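Local coordinates for transcriptional regulator, TetR family (Vibrio parahaemolyticus, PDB 3HE0), which probably binds DNA as a two-subunit transcriptional regulator, through an N-terminal helix-turn-helix domain joined to an all-helical C-terminal domain, at residues A[94-99]-A[173-178]; A[14-19]-A[45-50]; A[30-35]-A[56-61]; A[90-95]-A[180-185]. All coordinates share one frame; numbering follows the deposited sequence.

Interaction 1: residues A[94-99]-A[173-178]; sequences NIWNLA and GFYQLD
In the all-helical C-terminal domain of this TetR-family regulator, Trp96 of helix 84-97 reaches across to Tyr175 and Leu177, which lie on the loop joining helices 160-171 and 179-193. The backbones stay well apart, with 11.6 Å between the CA atoms of Trp96 and Leu177, and the indole bridges the gap. Its CG stands anti to the backbone N (chi1 -180°), which carries the six-membered ring out from the helix. Tyr175 comes from the opposite direction. With CG set between its backbone N and carbonyl carbon (chi1 61°), it swings the phenol inward, and OH arrives at the edge of the indole, near the ring plane, 4.1 Å from Trp96 CH2. No hydrogen bond links the two residues; the hydroxyl instead makes a weak one to the carbonyl of Leu166. At the start of this loop, Gly173, with its positive phi, is the C-prime residue of a Schellman motif that ends the preceding helix. Asp178 N-caps helix 179-193, its OD1 accepting from the backbone N of Ala181. Trp96 also meets the ring of His170, with the planes at about 35°, while Leu177 packs on Val154 of the second subunit, so the loop is held between its own chain and the partner. The closest approach is apolar: Leu177 CD2 comes in obliquely to the indole, 3.6 Å from Trp96 CH2.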
# COMPACT_ATOMS: atom_id res chain seq x y z
N ASN A 94 -11.41 -2.80 12.36
CA ASN A 94 -10.21 -2.27 13.02
C ASN A 94 -9.21 -1.77 11.97
O ASN A 94 -8.55 -0.74 12.15
CB ASN A 94 -9.53 -3.34 13.91
CG ASN A 94 -10.34 -3.70 15.15
OD1 ASN A 94 -11.16 -2.92 15.60
ND2 ASN A 94 -10.11 -4.89 15.71
N ILE A 95 -9.07 -2.50 10.87
CA ILE A 95 -8.12 -2.07 9.85
C ILE A 95 -8.59 -0.74 9.28
O ILE A 95 -7.80 0.16 9.10
CB ILE A 95 -7.89 -3.12 8.72
CG1 ILE A 95 -7.12 -4.33 9.25
CG2 ILE A 95 -7.10 -2.50 7.52
CD1 ILE A 95 -7.24 -5.59 8.34
N TRP A 96 -9.89 -0.63 9.02
CA TRP A 96 -10.45 0.58 8.42
C TRP A 96 -10.18 1.78 9.32
O TRP A 96 -9.83 2.86 8.84
CB TRP A 96 -11.96 0.40 8.26
CG TRP A 96 -12.69 1.53 7.67
CD1 TRP A 96 -13.35 2.50 8.33
CD2 TRP A 96 -12.87 1.79 6.29
NE1 TRP A 96 -13.92 3.38 7.45
CE2 TRP A 96 -13.64 2.96 6.18
CE3 TRP A 96 -12.45 1.15 5.13
CZ2 TRP A 96 -13.99 3.51 4.96
CZ3 TRP A 96 -12.80 1.69 3.92
CH2 TRP A 96 -13.57 2.86 3.84
N ASN A 97 -10.35 1.58 10.61
CA ASN A 97 -10.13 2.64 11.57
C ASN A 97 -8.68 2.97 11.86
O ASN A 97 -8.41 3.95 12.49
CB ASN A 97 -10.91 2.37 12.87
CG ASN A 97 -12.40 2.48 12.65
OD1 ASN A 97 -13.17 1.57 12.96
ND2 ASN A 97 -12.82 3.58 12.04
N LEU A 98 -7.73 2.19 11.38
CA LEU A 98 -6.33 2.60 11.48
C LEU A 98 -5.96 3.66 10.45
O LEU A 98 -4.90 4.28 10.58
CB LEU A 98 -5.40 1.41 11.29
CG LEU A 98 -5.18 0.61 12.56
CD1 LEU A 98 -4.47 -0.67 12.24
CD2 LEU A 98 -4.36 1.44 13.52
N ALA A 99 -6.78 3.83 9.41
CA ALA A 99 -6.39 4.70 8.31
C ALA A 99 -6.21 6.12 8.83
O ALA A 99 -7.02 6.59 9.63
CB ALA A 99 -7.42 4.67 7.18
N GLY A 173 -9.73 10.86 0.42
CA GLY A 173 -10.84 11.55 -0.26
C GLY A 173 -11.32 11.01 -1.59
O GLY A 173 -12.25 11.55 -2.16
N PHE A 174 -10.73 9.94 -2.10
CA PHE A 174 -11.09 9.47 -3.45
C PHE A 174 -12.57 9.07 -3.60
O PHE A 174 -13.14 9.18 -4.68
CB PHE A 174 -10.14 8.37 -3.94
CG PHE A 174 -8.71 8.83 -4.06
CD1 PHE A 174 -8.39 9.96 -4.82
CD2 PHE A 174 -7.68 8.17 -3.40
CE1 PHE A 174 -7.09 10.41 -4.93
CE2 PHE A 174 -6.37 8.61 -3.50
CZ PHE A 174 -6.07 9.73 -4.26
N TYR A 175 -13.18 8.63 -2.50
CA TYR A 175 -14.62 8.33 -2.47
C TYR A 175 -15.16 8.39 -1.03
O TYR A 175 -14.42 8.18 -0.06
CB TYR A 175 -14.88 6.94 -3.05
CG TYR A 175 -14.18 5.89 -2.25
CD1 TYR A 175 -14.81 5.30 -1.16
CD2 TYR A 175 -12.88 5.51 -2.55
CE1 TYR A 175 -14.17 4.35 -0.40
CE2 TYR A 175 -12.22 4.56 -1.80
CZ TYR A 175 -12.86 3.98 -0.73
OH TYR A 175 -12.20 3.03 0.00
N GLN A 176 -16.46 8.70 -0.90
CA GLN A 176 -17.17 8.67 0.38
C GLN A 176 -17.99 7.37 0.46
O GLN A 176 -18.66 7.00 -0.50
CB GLN A 176 -18.08 9.90 0.56
CG GLN A 176 -17.41 11.19 1.09
CD GLN A 176 -17.27 11.24 2.61
OE1 GLN A 176 -16.45 10.52 3.20
NE2 GLN A 176 -18.07 12.08 3.26
N LEU A 177 -17.94 6.70 1.61
CA LEU A 177 -18.59 5.41 1.79
C LEU A 177 -19.57 5.49 2.97
O LEU A 177 -19.13 5.67 4.11
CB LEU A 177 -17.51 4.36 2.07
CG LEU A 177 -17.52 3.08 1.22
CD1 LEU A 177 -17.56 3.40 -0.26
CD2 LEU A 177 -16.29 2.25 1.52
N ASP A 178 -20.88 5.36 2.69
CA ASP A 178 -21.88 5.22 3.76
C ASP A 178 -21.89 3.80 4.36
O ASP A 178 -21.27 2.88 3.84
CB ASP A 178 -23.29 5.67 3.31
CG ASP A 178 -23.99 4.67 2.38
OD1 ASP A 178 -23.52 3.52 2.18
OD2 ASP A 178 -25.06 5.03 1.83

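Interaction 2: residues A[14-19]-A[45-50]; sequences DQILAA and AGTIYR
Helix 13-27 and the short, weakly bonded helix 45-49 come nearest at Ile16 and Ile48, whose CA atoms are 7.4 Å apart, and no hydrogen bond joins the two segments. Ile16 spans most of the gap through its terminal methyl. Its CB points at the opposing helix, and with the CG1 branch anti to the carbonyl carbon (chi1 -65°) and the chain extended beyond it (chi2 163°), CD1 is delivered to the backbone of helix 45-49. There it lies 4.2 Å from Ile48 CA and 4.3 Å from Thr47 O. Two side-chain approaches flank this point: CD1 of Ile16 is 4.4 Å from CG1 of Ile48 and equally far from the methyl CG2 of Thr47. The touch is thus one methyl set against two successive residues, buried but lightly packed. Thr47 also serves its own segment, since its CA sits over the centre of one face of the Arg50 guanidinium. Segment 45-50 belongs to the predicted helix-turn-helix, in which the second helix, here 45-49, is by family precedent the one that reads DNA; Tyr49 and Arg50 lie exposed. Ile48 packs on Met34 and Ala38 of helix 34-41, Ile16 also touches Tyr51 and Phe52 of the loop after helix 45-49, and Gln15 NE2 bonds the carbonyl of Ala41, so helix 13-27 backs both helices of the motif.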
# COMPACT_ATOMS: atom_id res chain seq x y z
N ASP A 14 10.40 3.21 25.65
CA ASP A 14 9.13 3.50 24.98
C ASP A 14 8.98 4.98 24.62
O ASP A 14 8.56 5.31 23.53
CB ASP A 14 7.96 3.12 25.90
CG ASP A 14 7.85 1.62 26.14
OD1 ASP A 14 8.03 0.81 25.19
OD2 ASP A 14 7.56 1.25 27.29
N GLN A 15 9.35 5.86 25.55
CA GLN A 15 9.33 7.29 25.29
C GLN A 15 10.17 7.65 24.05
O GLN A 15 9.75 8.42 23.18
CB GLN A 15 9.85 8.02 26.53
CG GLN A 15 9.80 9.52 26.44
CD GLN A 15 10.22 10.18 27.75
OE1 GLN A 15 9.66 9.89 28.80
NE2 GLN A 15 11.20 11.07 27.69
N ILE A 16 11.34 7.04 23.96
CA ILE A 16 12.24 7.29 22.85
C ILE A 16 11.65 6.72 21.57
O ILE A 16 11.77 7.34 20.50
CB ILE A 16 13.67 6.66 23.10
CG1 ILE A 16 14.36 7.34 24.27
CG2 ILE A 16 14.53 6.75 21.83
CD1 ILE A 16 15.61 6.54 24.89
N LEU A 17 11.07 5.52 21.67
CA LEU A 17 10.43 4.90 20.50
C LEU A 17 9.23 5.72 20.04
O LEU A 17 9.02 5.88 18.84
CB LEU A 17 9.98 3.46 20.79
CG LEU A 17 11.07 2.39 20.71
CD1 LEU A 17 10.44 1.05 20.97
CD2 LEU A 17 11.85 2.38 19.39
N ALA A 18 8.48 6.24 21.00
CA ALA A 18 7.34 7.11 20.70
C ALA A 18 7.81 8.37 19.98
O ALA A 18 7.28 8.69 18.94
CB ALA A 18 6.60 7.48 21.96
N ALA A 19 8.85 9.04 20.50
CA ALA A 19 9.40 10.24 19.82
C ALA A 19 9.88 9.87 18.42
O ALA A 19 9.58 10.57 17.44
CB ALA A 19 10.54 10.85 20.62
N ALA A 45 21.18 13.18 24.69
CA ALA A 45 21.68 12.26 23.62
C ALA A 45 22.25 11.00 24.20
O ALA A 45 22.05 9.91 23.67
CB ALA A 45 22.75 12.95 22.78
N GLY A 46 23.01 11.14 25.29
CA GLY A 46 23.65 9.98 25.90
C GLY A 46 22.65 8.93 26.35
O GLY A 46 22.92 7.75 26.26
N THR A 47 21.48 9.38 26.82
CA THR A 47 20.42 8.45 27.19
C THR A 47 20.01 7.53 26.03
O THR A 47 19.73 6.37 26.24
CB THR A 47 19.22 9.20 27.75
OG1 THR A 47 19.65 9.87 28.95
CG2 THR A 47 18.04 8.28 28.06
N ILE A 48 20.01 8.03 24.80
CA ILE A 48 19.58 7.21 23.69
C ILE A 48 20.52 6.02 23.50
O ILE A 48 20.08 4.91 23.16
CB ILE A 48 19.49 8.01 22.39
CG1 ILE A 48 18.36 9.03 22.52
CG2 ILE A 48 19.27 7.06 21.16
CD1 ILE A 48 18.47 10.17 21.59
N TYR A 49 21.80 6.25 23.71
CA TYR A 49 22.80 5.21 23.55
C TYR A 49 22.85 4.19 24.68
O TYR A 49 23.54 3.19 24.56
CB TYR A 49 24.17 5.82 23.26
CG TYR A 49 24.14 6.53 21.91
CD1 TYR A 49 24.19 5.81 20.74
CD2 TYR A 49 24.04 7.90 21.82
CE1 TYR A 49 24.16 6.42 19.51
CE2 TYR A 49 24.02 8.54 20.58
CZ TYR A 49 24.08 7.78 19.43
OH TYR A 49 24.04 8.37 18.18
N ARG A 50 22.11 4.42 25.75
CA ARG A 50 21.95 3.42 26.79
C ARG A 50 20.89 2.39 26.44
O ARG A 50 20.74 1.39 27.17
CB ARG A 50 21.59 4.09 28.09
CG ARG A 50 22.66 5.10 28.52
CD ARG A 50 22.76 5.19 29.99
NE ARG A 50 21.67 5.99 30.49
CZ ARG A 50 21.73 7.31 30.61
NH1 ARG A 50 22.84 7.96 30.26
NH2 ARG A 50 20.67 7.96 31.06

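Interaction 3: residues A[30-35]-A[56-61]; sequences QGLSMQ and EHLLEE. With SO4 (sulfate ion), chain D.
No flat group takes part where Leu32 and Met34 meet Leu58 and Leu59; the one that matters is the amide of Gln30, turned to a sulfate ion at the margin. Its NE2 gives a weak hydrogen bond to sulfate O1 (3.4 Å), while the backbone N of Gln30 donates to sulfate O2 at 3.2 Å and more weakly to O1. Arg109 of the second subunit also binds this anion, which probably came from the crystallisation liquor, and Gln30 NE2 also donates to the Glu26 carbonyl of that subunit. The contact proper is wholly apolar. Leu32, with CG anti to its backbone N (chi1 -172°), places the single methyl CD2 between two leucines of helix 55-74. That methyl lies 3.8 Å from Leu58 CD2, the two side chains roughly perpendicular, and likewise 3.8 Å from Leu59 CD2, where the side chains run past one another head to tail. Met34, a selenomethionine with a chain kinked at its second and third torsions, meets Leu58 tip to tip, its SE 3.8 Å from Leu58 CD2. CD2 of Leu58 is therefore shared by Leu32 and Met34. Ser33, the N-cap of helix 34-41, accepts a weak capping bond at OG from Gln35 N. Through Leu32 and Met34 the start of helix 34-41, first of the predicted helix-turn-helix, and the loop before it rest on helix 55-74. Leu23, Leu17 and Ile24 of helix 13-27 pack on Leu32, Leu58 and Leu59, respectively, and Met34 extends the core to Ile48 and Tyr49 of helix 45-49.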
# COMPACT_ATOMS: atom_id res chain seq x y z
N GLN A 30 15.02 8.00 6.81
CA GLN A 30 16.33 8.61 6.47
C GLN A 30 16.56 9.99 7.12
O GLN A 30 17.70 10.41 7.36
CB GLN A 30 16.50 8.75 4.94
CG GLN A 30 16.58 7.43 4.17
CD GLN A 30 16.56 7.64 2.66
OE1 GLN A 30 17.43 8.30 2.10
NE2 GLN A 30 15.56 7.07 2.00
N GLY A 31 15.47 10.70 7.39
CA GLY A 31 15.54 12.03 7.97
C GLY A 31 15.98 12.05 9.42
O GLY A 31 16.49 13.07 9.88
N LEU A 32 15.81 10.93 10.12
CA LEU A 32 15.92 10.91 11.56
C LEU A 32 17.29 11.33 12.07
O LEU A 32 18.32 10.83 11.63
CB LEU A 32 15.57 9.52 12.10
CG LEU A 32 15.45 9.39 13.62
CD1 LEU A 32 14.14 9.93 14.12
CD2 LEU A 32 15.57 7.96 14.01
N SER A 33 17.26 12.28 13.00
CA SER A 33 18.45 12.79 13.68
C SER A 33 18.45 12.34 15.13
O SER A 33 17.47 12.53 15.83
CB SER A 33 18.43 14.32 13.70
OG SER A 33 19.09 14.79 14.86
N MSE A 34 19.57 11.80 15.60
CA MSE A 34 19.65 11.40 16.99
C MSE A 34 19.46 12.60 17.93
O MSE A 34 18.93 12.47 19.04
CB MSE A 34 20.96 10.68 17.27
CG MSE A 34 21.11 9.33 16.55
SE MSE A 34 19.70 8.00 16.91
CE MSE A 34 20.65 6.64 17.94
N GLN A 35 19.86 13.78 17.46
CA GLN A 35 19.76 15.01 18.27
C GLN A 35 18.31 15.48 18.45
O GLN A 35 17.88 15.76 19.57
CB GLN A 35 20.59 16.13 17.64
CG GLN A 35 20.94 17.26 18.61
CD GLN A 35 21.82 16.80 19.76
OE1 GLN A 35 21.38 16.80 20.91
NE2 GLN A 35 23.06 16.39 19.46
N GLU A 56 20.75 2.76 13.17
CA GLU A 56 20.24 1.61 12.41
C GLU A 56 19.52 0.64 13.33
O GLU A 56 18.45 0.15 13.00
CB GLU A 56 21.39 0.90 11.70
CG GLU A 56 22.20 1.81 10.79
CD GLU A 56 23.47 2.41 11.43
OE1 GLU A 56 23.37 3.25 12.39
OE2 GLU A 56 24.59 2.06 10.94
N HIS A 57 20.07 0.40 14.51
CA HIS A 57 19.38 -0.48 15.47
C HIS A 57 18.09 0.12 15.97
O HIS A 57 17.08 -0.56 16.06
CB HIS A 57 20.29 -0.88 16.63
CG HIS A 57 21.27 -1.93 16.25
ND1 HIS A 57 22.49 -1.64 15.67
CD2 HIS A 57 21.18 -3.28 16.30
CE1 HIS A 57 23.13 -2.76 15.43
NE2 HIS A 57 22.35 -3.77 15.78
N LEU A 58 18.12 1.41 16.23
CA LEU A 58 16.89 2.14 16.58
C LEU A 58 15.82 1.95 15.50
O LEU A 58 14.69 1.65 15.81
CB LEU A 58 17.16 3.62 16.79
CG LEU A 58 15.96 4.53 17.04
CD1 LEU A 58 15.19 4.14 18.31
CD2 LEU A 58 16.53 5.95 17.14
N LEU A 59 16.18 2.10 14.23
CA LEU A 59 15.19 1.96 13.14
C LEU A 59 14.54 0.58 13.14
O LEU A 59 13.32 0.46 12.99
CB LEU A 59 15.80 2.32 11.75
CG LEU A 59 16.30 3.78 11.66
CD1 LEU A 59 16.89 4.21 10.32
CD2 LEU A 59 15.20 4.75 12.04
N GLU A 60 15.33 -0.46 13.36
CA GLU A 60 14.79 -1.82 13.38
C GLU A 60 13.80 -2.00 14.50
O GLU A 60 12.79 -2.71 14.35
CB GLU A 60 15.92 -2.85 13.51
CG GLU A 60 15.45 -4.30 13.46
CD GLU A 60 14.70 -4.67 12.13
OE1 GLU A 60 14.94 -4.04 11.05
OE2 GLU A 60 13.83 -5.58 12.20
N GLU A 61 14.09 -1.37 15.64
CA GLU A 61 13.24 -1.49 16.81
C GLU A 61 11.98 -0.71 16.55
O GLU A 61 10.93 -1.08 17.02
CB GLU A 61 13.93 -0.93 18.07
CG GLU A 61 15.11 -1.74 18.53
CD GLU A 61 14.71 -3.18 18.76
OE1 GLU A 61 13.70 -3.40 19.48
OE2 GLU A 61 15.35 -4.10 18.18
S SO4 D . 12.24 7.39 4.10
O1 SO4 D . 13.24 6.39 4.46
O2 SO4 D . 12.45 8.57 4.93
O3 SO4 D . 10.90 6.82 4.27
O4 SO4 D . 12.46 7.80 2.71

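Interaction 4: residues A[90-95]-A[180-185]; sequences TMWLNI and DALEAA
Trp92 and Leu182 form the closer part of this contact, and Leu93 its looser side. The CB of Trp92 is directed at helix 179-193, CG stands anti to the backbone N (chi1 -164°), and the six-membered ring takes the methyl CD1 of Leu182 at the edge, near the ring plane. CD1 is 4.0 Å from CZ3 and equally far from CH2, so it faces that bond of the ring edge evenly. Further along, the CB of the buried Ala185 approaches the same ring obliquely, 4.3 Å from CZ2. Even here the fit is moderate, with no polar bond between the segments. The helices bearing these residues, 84-97 and 179-193, belong to the all-helical C-terminal domain of the TetR family. Their short axes pass 11.7 Å apart, with an angle of 120° between their N-to-C directions, far from the antiparallel alignment of a bundle, so they meet over a short patch, Leu93 opposite Leu182 and Trp92 opposite Ala185. Toward the outside, the other methyl of Leu182, CD2, only grazes Leu93 CD2 at 4.2 Å, and both leucines remain partly exposed. Trp92 is backed by Ser163 of helix 160-171 and by Ile186 and Ser189 further along helix 179-193. Close by, the CB of Glu183 points away, but its carboxylate comes back to form a salt bridge with Arg89 of helix 84-97, while Ala184 packs on Leu150 of the second subunit.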
# COMPACT_ATOMS: atom_id res chain seq x y z
N THR A 90 -14.79 -7.77 12.62
CA THR A 90 -14.17 -6.95 13.63
C THR A 90 -12.80 -6.45 13.16
O THR A 90 -12.51 -5.26 13.18
CB THR A 90 -14.02 -7.71 14.99
OG1 THR A 90 -15.30 -8.19 15.40
CG2 THR A 90 -13.48 -6.82 16.08
N MSE A 91 -11.96 -7.39 12.73
CA MSE A 91 -10.61 -7.06 12.29
C MSE A 91 -10.66 -6.16 11.06
O MSE A 91 -9.87 -5.23 10.95
CB MSE A 91 -9.83 -8.34 11.97
CG MSE A 91 -9.49 -9.14 13.21
SE MSE A 91 -8.65 -10.83 12.76
CE MSE A 91 -8.29 -11.46 14.57
N TRP A 92 -11.59 -6.44 10.15
CA TRP A 92 -11.71 -5.64 8.92
C TRP A 92 -11.96 -4.19 9.32
O TRP A 92 -11.34 -3.28 8.80
CB TRP A 92 -12.85 -6.18 8.06
CG TRP A 92 -12.85 -5.73 6.65
CD1 TRP A 92 -12.51 -6.47 5.54
CD2 TRP A 92 -13.23 -4.44 6.16
NE1 TRP A 92 -12.65 -5.71 4.41
CE2 TRP A 92 -13.09 -4.47 4.77
CE3 TRP A 92 -13.69 -3.28 6.77
CZ2 TRP A 92 -13.37 -3.36 3.99
CZ3 TRP A 92 -13.97 -2.19 5.99
CH2 TRP A 92 -13.81 -2.24 4.61
N LEU A 93 -12.86 -3.98 10.27
CA LEU A 93 -13.22 -2.63 10.74
C LEU A 93 -12.12 -2.00 11.58
O LEU A 93 -11.90 -0.79 11.52
CB LEU A 93 -14.53 -2.65 11.53
CG LEU A 93 -15.80 -2.75 10.67
CD1 LEU A 93 -17.04 -2.89 11.55
CD2 LEU A 93 -15.94 -1.54 9.74
N ASN A 94 -11.41 -2.80 12.36
CA ASN A 94 -10.21 -2.27 13.02
C ASN A 94 -9.21 -1.77 11.97
O ASN A 94 -8.55 -0.74 12.15
CB ASN A 94 -9.53 -3.34 13.91
CG ASN A 94 -10.34 -3.70 15.15
OD1 ASN A 94 -11.16 -2.92 15.60
ND2 ASN A 94 -10.11 -4.89 15.71
N ILE A 95 -9.07 -2.50 10.87
CA ILE A 95 -8.12 -2.07 9.85
C ILE A 95 -8.59 -0.74 9.28
O ILE A 95 -7.80 0.16 9.10
CB ILE A 95 -7.89 -3.12 8.72
CG1 ILE A 95 -7.12 -4.33 9.25
CG2 ILE A 95 -7.10 -2.50 7.52
CD1 ILE A 95 -7.24 -5.59 8.34
N ASP A 180 -24.09 1.38 4.62
CA ASP A 180 -24.52 0.34 3.69
C ASP A 180 -23.37 -0.02 2.75
O ASP A 180 -23.10 -1.19 2.52
CB ASP A 180 -25.76 0.78 2.88
CG ASP A 180 -27.09 0.47 3.60
OD1 ASP A 180 -27.12 -0.41 4.48
OD2 ASP A 180 -28.11 1.14 3.27
N ALA A 181 -22.68 1.00 2.23
CA ALA A 181 -21.57 0.82 1.29
C ALA A 181 -20.38 0.12 1.96
O ALA A 181 -19.74 -0.73 1.36
CB ALA A 181 -21.13 2.19 0.72
N LEU A 182 -20.12 0.45 3.21
CA LEU A 182 -19.04 -0.20 3.94
C LEU A 182 -19.32 -1.68 4.20
O LEU A 182 -18.44 -2.57 4.00
CB LEU A 182 -18.80 0.54 5.26
CG LEU A 182 -17.42 0.46 5.89
CD1 LEU A 182 -16.33 0.87 4.92
CD2 LEU A 182 -17.38 1.35 7.12
N GLU A 183 -20.53 -1.98 4.65
CA GLU A 183 -20.93 -3.37 4.86
C GLU A 183 -20.88 -4.12 3.52
O GLU A 183 -20.49 -5.28 3.49
CB GLU A 183 -22.30 -3.49 5.53
CG GLU A 183 -22.79 -4.94 5.79
CD GLU A 183 -21.83 -5.79 6.64
OE1 GLU A 183 -21.31 -5.28 7.67
OE2 GLU A 183 -21.60 -6.97 6.27
N ALA A 184 -21.22 -3.44 2.42
CA ALA A 184 -21.15 -4.08 1.10
C ALA A 184 -19.71 -4.39 0.76
O ALA A 184 -19.43 -5.47 0.24
CB ALA A 184 -21.79 -3.23 0.01
N ALA A 185 -18.80 -3.48 1.09
CA ALA A 185 -17.36 -3.76 0.92
C ALA A 185 -16.87 -4.94 1.77
O ALA A 185 -16.08 -5.78 1.27
CB ALA A 185 -16.51 -2.52 1.20

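How the interactions relate
From the N terminus, interaction 2 closes the first loop, bringing 45-50 back to 14-19. Interaction 3 opens inside that loop at 30-35 and closes beyond it at 56-61, so the two cross. They also touch, Ile48 and Tyr49 on Met34 and Leu17 on Leu58, binding four helices into what is probably the DNA-binding domain. Helix 55-74 then leads to the C-terminal domain, where interaction 4 ties 90-95 to 180-185. Interaction 1 begins on the same helix, sharing Asn94 and Ile95, and nests within it; Leu182 joins them by packing on Trp96 and Leu177. The centres of interactions 2 and 4 lie about 37 Å apart.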